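Local coordinates for SH3 domain-containing protein (Dictyostelium discoideum, PDB 4NQI), which remodels membranes through its inverse BAR domain in osmoregulation, phagocytosis and cytokinesis, and probably binds phosphatidylinositol lipids, at residues K80-R92 with L205-T219. Numbering follows the deposited sequence.
Sequences KLADAIKDLENRR and LSADTMSKFSTNLNT
D208 takes a weak, bent hydrogen bond from R91, NH1 to OD2 at 3.3 Å, within a salt bridge. The two side chains cross at about a right angle, and the guanidinium and carboxylate planes stand 70° apart. K212 lies nearby, one turn along the helix from D208. K212 NZ is 4.2 Å from D87 OD2, too far for a salt bridge, so any attraction is probably modest. The aliphatic part of K212 does the packing: CE rests on CB of D87, and CD passes CG of L88, the two chains running in opposite directions.

L88 is the main apolar knob, sitting among D208, T209, K212 and F213. K212 in turn sits among A84, D87, L88 and R91, so the packing is reciprocal. With CG anti to the carbonyl carbon (chi1 -69°), the L88 side chain reaches in between the T209 and F213 side chains. L88 CD1 lies over one face of the F213 ring, 3.8 Å from the centroid, a CH-pi contact shifted toward the rim. L88 CD2 meets OG1 of T209 at 3.8 Å. A84 CB sits at the edge of the same ring. L205 pushes CD1 against the backbone O of L88 and CB of R91.

R92 grips E89 side-on within its own helix: R92 NE meets E89 OE1 at 2.8 Å and NH2 meets OE2, both nearly straight and in the guanidinium plane. E89 OE2 also bonds Y45 OH of the second subunit, while T209 packs on S206 of that subunit.

The segment axes run antiparallel at 173°, 10.1 Å apart. Such knobs-into-holes packing between helices 72-140 and 152-224 is characteristic of the long antiparallel helical bundle of the dimeric I-BAR (IMD) domain.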
ATOM      1  N   LYS B  80       7.042  -6.977  18.703  1.00 45.52           N
ATOM      2  CA  LYS B  80       6.113  -5.878  18.497  1.00 42.75           C
ATOM      3  C   LYS B  80       6.129  -5.422  17.037  1.00 42.92           C
ATOM      4  O   LYS B  80       5.088  -5.079  16.473  1.00 40.14           O
ATOM      5  CB  LYS B  80       6.472  -4.724  19.432  1.00 48.92           C
ATOM      6  CG  LYS B  80       5.391  -3.676  19.569  1.00 55.53           C
ATOM      7  CD  LYS B  80       5.740  -2.667  20.650  1.00 62.68           C
ATOM      8  CE  LYS B  80       4.801  -1.481  20.582  1.00 68.14           C
ATOM      9  NZ  LYS B  80       4.729  -0.973  19.186  1.00 69.12           N
ATOM     10  N   LEU B  81       7.314  -5.432  16.430  1.00 45.52           N
ATOM     11  CA  LEU B  81       7.457  -5.095  15.017  1.00 38.13           C
ATOM     12  C   LEU B  81       6.772  -6.151  14.151  1.00 38.26           C
ATOM     13  O   LEU B  81       6.076  -5.820  13.189  1.00 34.43           O
ATOM     14  CB  LEU B  81       8.938  -4.970  14.641  1.00 40.65           C
ATOM     15  CG  LEU B  81       9.270  -4.725  13.166  1.00 39.74           C
ATOM     16  CD1 LEU B  81       8.615  -3.451  12.680  1.00 37.86           C
ATOM     17  CD2 LEU B  81      10.775  -4.658  12.940  1.00 33.38           C
ATOM     18  N   ALA B  82       6.964  -7.418  14.512  1.00 36.19           N
ATOM     19  CA  ALA B  82       6.349  -8.535  13.797  1.00 37.35           C
ATOM     20  C   ALA B  82       4.822  -8.454  13.818  1.00 40.74           C
ATOM     21  O   ALA B  82       4.172  -8.623  12.782  1.00 45.52           O
ATOM     22  CB  ALA B  82       6.819  -9.863  14.378  1.00 31.61           C
ATOM     23  N   ASP B  83       4.257  -8.209  15.000  1.00 39.88           N
ATOM     24  CA  ASP B  83       2.806  -8.110  15.155  1.00 46.53           C
ATOM     25  C   ASP B  83       2.216  -6.966  14.333  1.00 41.33           C
ATOM     26  O   ASP B  83       1.126  -7.089  13.770  1.00 44.03           O
ATOM     27  CB  ASP B  83       2.433  -7.931  16.629  1.00 49.63           C
ATOM     28  CG  ASP B  83       2.623  -9.199  17.441  1.00 59.54           C
ATOM     29  OD1 ASP B  83       2.824 -10.273  16.836  1.00 63.99           O
ATOM     30  OD2 ASP B  83       2.560  -9.121  18.687  1.00 62.56           O
ATOM     31  N   ALA B  84       2.939  -5.851  14.275  1.00 35.11           N
ATOM     32  CA  ALA B  84       2.480  -4.676  13.540  1.00 40.12           C
ATOM     33  C   ALA B  84       2.426  -4.959  12.041  1.00 41.78           C
ATOM     34  O   ALA B  84       1.422  -4.677  11.384  1.00 42.05           O
ATOM     35  CB  ALA B  84       3.381  -3.488  13.829  1.00 34.23           C
ATOM     36  N   ILE B  85       3.507  -5.524  11.507  1.00 44.19           N
ATOM     37  CA  ILE B  85       3.579  -5.868  10.090  1.00 42.48           C
ATOM     38  C   ILE B  85       2.531  -6.921   9.724  1.00 35.63           C
ATOM     39  O   ILE B  85       1.895  -6.830   8.672  1.00 37.14           O
ATOM     40  CB  ILE B  85       5.001  -6.335   9.685  1.00 43.99           C
ATOM     41  CG1 ILE B  85       5.993  -5.173   9.806  1.00 43.93           C
ATOM     42  CG2 ILE B  85       5.014  -6.881   8.266  1.00 41.52           C
ATOM     43  CD1 ILE B  85       7.389  -5.488   9.294  1.00 47.53           C
ATOM     44  N   LYS B  86       2.336  -7.907  10.595  1.00 33.84           N
ATOM     45  CA  LYS B  86       1.321  -8.931  10.358  1.00 39.23           C
ATOM     46  C   LYS B  86      -0.076  -8.315  10.264  1.00 42.15           C
ATOM     47  O   LYS B  86      -0.802  -8.546   9.290  1.00 39.39           O
ATOM     48  CB  LYS B  86       1.350  -9.994  11.458  1.00 46.25           C
ATOM     49  CG  LYS B  86       0.329 -11.106  11.246  1.00 53.15           C
ATOM     50  N   ASP B  87      -0.440  -7.522  11.267  1.00 42.09           N
ATOM     51  CA  ASP B  87      -1.750  -6.881  11.294  1.00 46.96           C
ATOM     52  C   ASP B  87      -1.989  -5.984  10.079  1.00 45.77           C
ATOM     53  O   ASP B  87      -3.076  -5.993   9.507  1.00 47.05           O
ATOM     54  CB  ASP B  87      -1.932  -6.098  12.595  1.00 61.25           C
ATOM     55  CG  ASP B  87      -2.129  -7.006  13.795  1.00 72.57           C
ATOM     56  OD1 ASP B  87      -2.489  -8.188  13.593  1.00 75.96           O
ATOM     57  OD2 ASP B  87      -1.935  -6.537  14.938  1.00 75.11           O
ATOM     58  N   LEU B  88      -0.975  -5.221   9.685  1.00 43.82           N
ATOM     59  CA  LEU B  88      -1.091  -4.342   8.522  1.00 38.67           C
ATOM     60  C   LEU B  88      -1.203  -5.115   7.203  1.00 39.90           C
ATOM     61  O   LEU B  88      -1.964  -4.724   6.315  1.00 40.84           O
ATOM     62  CB  LEU B  88       0.082  -3.360   8.471  1.00 42.18           C
ATOM     63  CG  LEU B  88       0.101  -2.286   9.562  1.00 44.46           C
ATOM     64  CD1 LEU B  88       1.362  -1.445   9.480  1.00 41.73           C
ATOM     65  CD2 LEU B  88      -1.126  -1.395   9.459  1.00 40.73           C
ATOM     66  N   GLU B  89      -0.458  -6.210   7.075  1.00 47.64           N
ATOM     67  CA  GLU B  89      -0.507  -7.010   5.852  1.00 51.29           C
ATOM     68  C   GLU B  89      -1.818  -7.782   5.726  1.00 48.22           C
ATOM     69  O   GLU B  89      -2.305  -8.012   4.617  1.00 46.91           O
ATOM     70  CB  GLU B  89       0.693  -7.956   5.751  1.00 52.46           C
ATOM     71  CG  GLU B  89       2.037  -7.249   5.595  1.00 54.82           C
ATOM     72  CD  GLU B  89       2.059  -6.248   4.448  1.00 65.55           C
ATOM     73  OE1 GLU B  89       1.414  -6.498   3.407  1.00 70.05           O
ATOM     74  OE2 GLU B  89       2.731  -5.205   4.588  1.00 67.85           O
ATOM     75  N   ASN B  90      -2.386  -8.181   6.862  1.00 43.43           N
ATOM     76  CA  ASN B  90      -3.718  -8.776   6.874  1.00 44.58           C
ATOM     77  C   ASN B  90      -4.760  -7.777   6.373  1.00 44.42           C
ATOM     78  O   ASN B  90      -5.673  -8.140   5.630  1.00 46.64           O
ATOM     79  CB  ASN B  90      -4.087  -9.266   8.280  1.00 45.01           C
ATOM     80  CG  ASN B  90      -3.583 -10.674   8.565  1.00 46.87           C
ATOM     81  OD1 ASN B  90      -3.618 -11.549   7.699  1.00 50.78           O
ATOM     82  ND2 ASN B  90      -3.122 -10.897   9.790  1.00 46.55           N
ATOM     83  N   ARG B  91      -4.610  -6.518   6.775  1.00 44.53           N
ATOM     84  CA  ARG B  91      -5.549  -5.473   6.377  1.00 46.90           C
ATOM     85  C   ARG B  91      -5.368  -5.046   4.923  1.00 47.55           C
ATOM     86  O   ARG B  91      -6.317  -4.588   4.286  1.00 45.41           O
ATOM     87  CB  ARG B  91      -5.442  -4.263   7.308  1.00 47.50           C
ATOM     88  CG  ARG B  91      -5.735  -4.585   8.769  1.00 53.97           C
ATOM     89  CD  ARG B  91      -5.689  -3.340   9.644  1.00 66.39           C
ATOM     90  NE  ARG B  91      -5.415  -3.668  11.042  1.00 74.52           N
ATOM     91  CZ  ARG B  91      -6.070  -3.159  12.082  1.00 82.11           C
ATOM     92  NH1 ARG B  91      -7.053  -2.289  11.896  1.00 82.70           N
ATOM     93  NH2 ARG B  91      -5.740  -3.524  13.315  1.00 86.49           N
ATOM     94  N   ARG B  92      -4.152  -5.190   4.398  1.00 46.55           N
ATOM     95  CA  ARG B  92      -3.917  -4.917   2.984  1.00 44.35           C
ATOM     96  C   ARG B  92      -4.670  -5.944   2.149  1.00 47.64           C
ATOM     97  O   ARG B  92      -5.229  -5.617   1.101  1.00 45.92           O
ATOM     98  CB  ARG B  92      -2.427  -4.960   2.637  1.00 46.50           C
ATOM     99  CG  ARG B  92      -2.130  -4.516   1.205  1.00 48.92           C
ATOM    100  CD  ARG B  92      -0.734  -4.913   0.743  1.00 47.14           C
ATOM    101  NE  ARG B  92       0.294  -4.527   1.705  1.00 54.02           N
ATOM    102  CZ  ARG B  92       0.824  -3.311   1.786  1.00 53.14           C
ATOM    103  NH1 ARG B  92       0.420  -2.351   0.965  1.00 46.21           N
ATOM    104  NH2 ARG B  92       1.757  -3.053   2.694  1.00 50.62           N
ATOM    105  N   LEU B 205      -6.272   2.026   5.678  1.00 38.54           N
ATOM    106  CA  LEU B 205      -5.023   1.284   5.834  1.00 42.53           C
ATOM    107  C   LEU B 205      -3.845   2.223   6.072  1.00 41.17           C
ATOM    108  O   LEU B 205      -3.013   1.976   6.950  1.00 42.56           O
ATOM    109  CB  LEU B 205      -4.746   0.418   4.604  1.00 48.71           C
ATOM    110  CG  LEU B 205      -3.374  -0.266   4.603  1.00 48.76           C
ATOM    111  CD1 LEU B 205      -3.323  -1.374   5.641  1.00 45.01           C
ATOM    112  CD2 LEU B 205      -3.015  -0.807   3.232  1.00 50.32           C
ATOM    113  N   SER B 206      -3.779   3.295   5.286  1.00 39.66           N
ATOM    114  CA  SER B 206      -2.730   4.297   5.435  1.00 40.37           C
ATOM    115  C   SER B 206      -2.753   4.901   6.838  1.00 41.17           C
ATOM    116  O   SER B 206      -1.702   5.121   7.443  1.00 41.06           O
ATOM    117  CB  SER B 206      -2.891   5.401   4.385  1.00 42.11           C
ATOM    118  OG  SER B 206      -2.817   4.880   3.072  1.00 47.16           O
ATOM    119  N   ALA B 207      -3.954   5.160   7.348  1.00 41.15           N
ATOM    120  CA  ALA B 207      -4.122   5.724   8.685  1.00 40.28           C
ATOM    121  C   ALA B 207      -3.693   4.736   9.770  1.00 37.14           C
ATOM    122  O   ALA B 207      -3.097   5.128  10.778  1.00 36.34           O
ATOM    123  CB  ALA B 207      -5.561   6.167   8.902  1.00 33.95           C
ATOM    124  N   ASP B 208      -4.006   3.459   9.568  1.00 37.19           N
ATOM    125  CA  ASP B 208      -3.577   2.419  10.501  1.00 42.38           C
ATOM    126  C   ASP B 208      -2.059   2.247  10.463  1.00 42.61           C
ATOM    127  O   ASP B 208      -1.429   1.979  11.487  1.00 43.57           O
ATOM    128  CB  ASP B 208      -4.263   1.088  10.186  1.00 46.21           C
ATOM    129  CG  ASP B 208      -5.767   1.134  10.400  1.00 53.21           C
ATOM    130  OD1 ASP B 208      -6.247   2.030  11.129  1.00 54.27           O
ATOM    131  OD2 ASP B 208      -6.470   0.263   9.845  1.00 58.54           O
ATOM    132  N   THR B 209      -1.480   2.400   9.275  1.00 43.53           N
ATOM    133  CA  THR B 209      -0.035   2.278   9.098  1.00 41.89           C
ATOM    134  C   THR B 209       0.707   3.373   9.860  1.00 43.05           C
ATOM    135  O   THR B 209       1.686   3.097  10.566  1.00 36.66           O
ATOM    136  CB  THR B 209       0.354   2.341   7.611  1.00 40.50           C
ATOM    137  OG1 THR B 209      -0.340   1.316   6.891  1.00 47.13           O
ATOM    138  CG2 THR B 209       1.853   2.148   7.439  1.00 37.42           C
HETATM  139  N   MSE B 210       0.236   4.613   9.718  1.00 38.47           N
HETATM  140  CA  MSE B 210       0.843   5.746  10.414  1.00 38.80           C
HETATM  141  C   MSE B 210       0.755   5.569  11.927  1.00 40.70           C
HETATM  142  O   MSE B 210       1.728   5.801  12.645  1.00 46.42           O
HETATM  143  CB  MSE B 210       0.171   7.062  10.011  1.00 35.34           C
HETATM  144  CG  MSE B 210       0.325   7.426   8.542  1.00 42.57           C
HETATM  145 SE   MSE B 210      -0.594   9.084   8.070  0.52 45.47          SE
HETATM  146  CE  MSE B 210       0.480  10.334   9.101  1.00 29.96           C
ATOM    147  N   SER B 211      -0.414   5.152  12.405  1.00 38.65           N
ATOM    148  CA  SER B 211      -0.635   4.944  13.835  1.00 42.15           C
ATOM    149  C   SER B 211       0.275   3.856  14.407  1.00 41.16           C
ATOM    150  O   SER B 211       0.869   4.034  15.471  1.00 40.42           O
ATOM    151  CB  SER B 211      -2.099   4.589  14.097  1.00 40.57           C
ATOM    152  OG  SER B 211      -2.333   4.377  15.478  1.00 46.19           O
ATOM    153  N   LYS B 212       0.386   2.735  13.697  1.00 40.79           N
ATOM    154  CA  LYS B 212       1.172   1.598  14.174  1.00 39.23           C
ATOM    155  C   LYS B 212       2.682   1.823  14.095  1.00 35.32           C
ATOM    156  O   LYS B 212       3.387   1.664  15.092  1.00 34.73           O
ATOM    157  CB  LYS B 212       0.793   0.317  13.424  1.00 41.88           C
ATOM    158  CG  LYS B 212      -0.493  -0.338  13.907  1.00 44.43           C
ATOM    159  CD  LYS B 212      -0.497  -1.836  13.613  1.00 53.73           C
ATOM    160  CE  LYS B 212      -1.792  -2.491  14.086  1.00 57.80           C
ATOM    161  NZ  LYS B 212      -1.983  -2.400  15.562  1.00 56.67           N
ATOM    162  N   PHE B 213       3.172   2.186  12.912  1.00 35.52           N
ATOM    163  CA  PHE B 213       4.611   2.324  12.682  1.00 39.20           C
ATOM    164  C   PHE B 213       5.264   3.435  13.510  1.00 41.77           C
ATOM    165  O   PHE B 213       6.466   3.391  13.771  1.00 42.26           O
ATOM    166  CB  PHE B 213       4.912   2.499  11.186  1.00 39.94           C
ATOM    167  CG  PHE B 213       4.895   1.208  10.408  1.00 38.04           C
ATOM    168  CD1 PHE B 213       4.728  -0.008  11.060  1.00 38.49           C
ATOM    169  CD2 PHE B 213       5.061   1.206   9.030  1.00 34.10           C
ATOM    170  CE1 PHE B 213       4.719  -1.198  10.352  1.00 39.21           C
ATOM    171  CE2 PHE B 213       5.052   0.017   8.316  1.00 35.19           C
ATOM    172  CZ  PHE B 213       4.880  -1.185   8.979  1.00 38.57           C
ATOM    173  N   SER B 214       4.474   4.419  13.931  1.00 45.57           N
ATOM    174  CA  SER B 214       4.976   5.474  14.810  1.00 46.78           C
ATOM    175  C   SER B 214       5.294   4.926  16.199  1.00 39.16           C
ATOM    176  O   SER B 214       6.284   5.321  16.819  1.00 41.58           O
ATOM    177  CB  SER B 214       3.969   6.620  14.915  1.00 46.31           C
ATOM    178  OG  SER B 214       3.844   7.300  13.681  1.00 56.11           O
ATOM    179  N   THR B 215       4.449   4.019  16.683  1.00 38.19           N
ATOM    180  CA  THR B 215       4.671   3.375  17.976  1.00 46.44           C
ATOM    181  C   THR B 215       5.944   2.519  17.956  1.00 42.49           C
ATOM    182  O   THR B 215       6.710   2.515  18.924  1.00 40.63           O
ATOM    183  CB  THR B 215       3.461   2.516  18.397  1.00 54.10           C
ATOM    184  OG1 THR B 215       2.264   3.306  18.327  1.00 59.25           O
ATOM    185  CG2 THR B 215       3.633   2.006  19.814  1.00 58.74           C
ATOM    186  N   ASN B 216       6.166   1.798  16.856  1.00 41.69           N
ATOM    187  CA  ASN B 216       7.381   1.001  16.692  1.00 42.76           C
ATOM    188  C   ASN B 216       8.624   1.885  16.648  1.00 41.24           C
ATOM    189  O   ASN B 216       9.623   1.593  17.305  1.00 45.08           O
ATOM    190  CB  ASN B 216       7.310   0.152  15.422  1.00 43.12           C
ATOM    191  CG  ASN B 216       6.142  -0.813  15.426  1.00 43.18           C
ATOM    192  OD1 ASN B 216       5.178  -0.640  14.679  1.00 46.28           O
ATOM    193  ND2 ASN B 216       6.230  -1.848  16.257  1.00 41.76           N
ATOM    194  N   LEU B 217       8.555   2.964  15.868  1.00 39.17           N
ATOM    195  CA  LEU B 217       9.643   3.938  15.787  1.00 43.10           C
ATOM    196  C   LEU B 217      10.006   4.489  17.164  1.00 47.89           C
ATOM    197  O   LEU B 217      11.183   4.591  17.509  1.00 53.98           O
ATOM    198  CB  LEU B 217       9.276   5.088  14.847  1.00 37.99           C
ATOM    199  CG  LEU B 217       9.294   4.794  13.346  1.00 41.67           C
ATOM    200  CD1 LEU B 217       8.867   6.015  12.543  1.00 40.10           C
ATOM    201  CD2 LEU B 217      10.672   4.332  12.905  1.00 35.77           C
ATOM    202  N   ASN B 218       8.988   4.839  17.947  1.00 46.23           N
ATOM    203  CA  ASN B 218       9.203   5.314  19.309  1.00 43.87           C
ATOM    204  C   ASN B 218       9.881   4.255  20.176  1.00 42.69           C
ATOM    205  O   ASN B 218      10.820   4.559  20.916  1.00 50.71           O
ATOM    206  CB  ASN B 218       7.880   5.755  19.940  1.00 51.65           C
ATOM    207  CG  ASN B 218       8.056   6.304  21.343  1.00 60.12           C
ATOM    208  OD1 ASN B 218       8.574   7.406  21.529  1.00 63.37           O
ATOM    209  ND2 ASN B 218       7.618   5.539  22.339  1.00 58.37           N
ATOM    210  N   THR B 219       9.411   3.014  20.074  1.00 38.40           N
ATOM    211  CA  THR B 219      10.007   1.897  20.806  1.00 43.95           C
ATOM    212  C   THR B 219      11.456   1.649  20.379  1.00 42.67           C
ATOM    213  O   THR B 219      12.342   1.493  21.225  1.00 40.87           O
ATOM    214  CB  THR B 219       9.187   0.601  20.629  1.00 49.36           C
ATOM    215  OG1 THR B 219       7.910   0.753  21.262  1.00 51.79           O
ATOM    216  CG2 THR B 219       9.910  -0.585  21.252  1.00 42.90           C
TER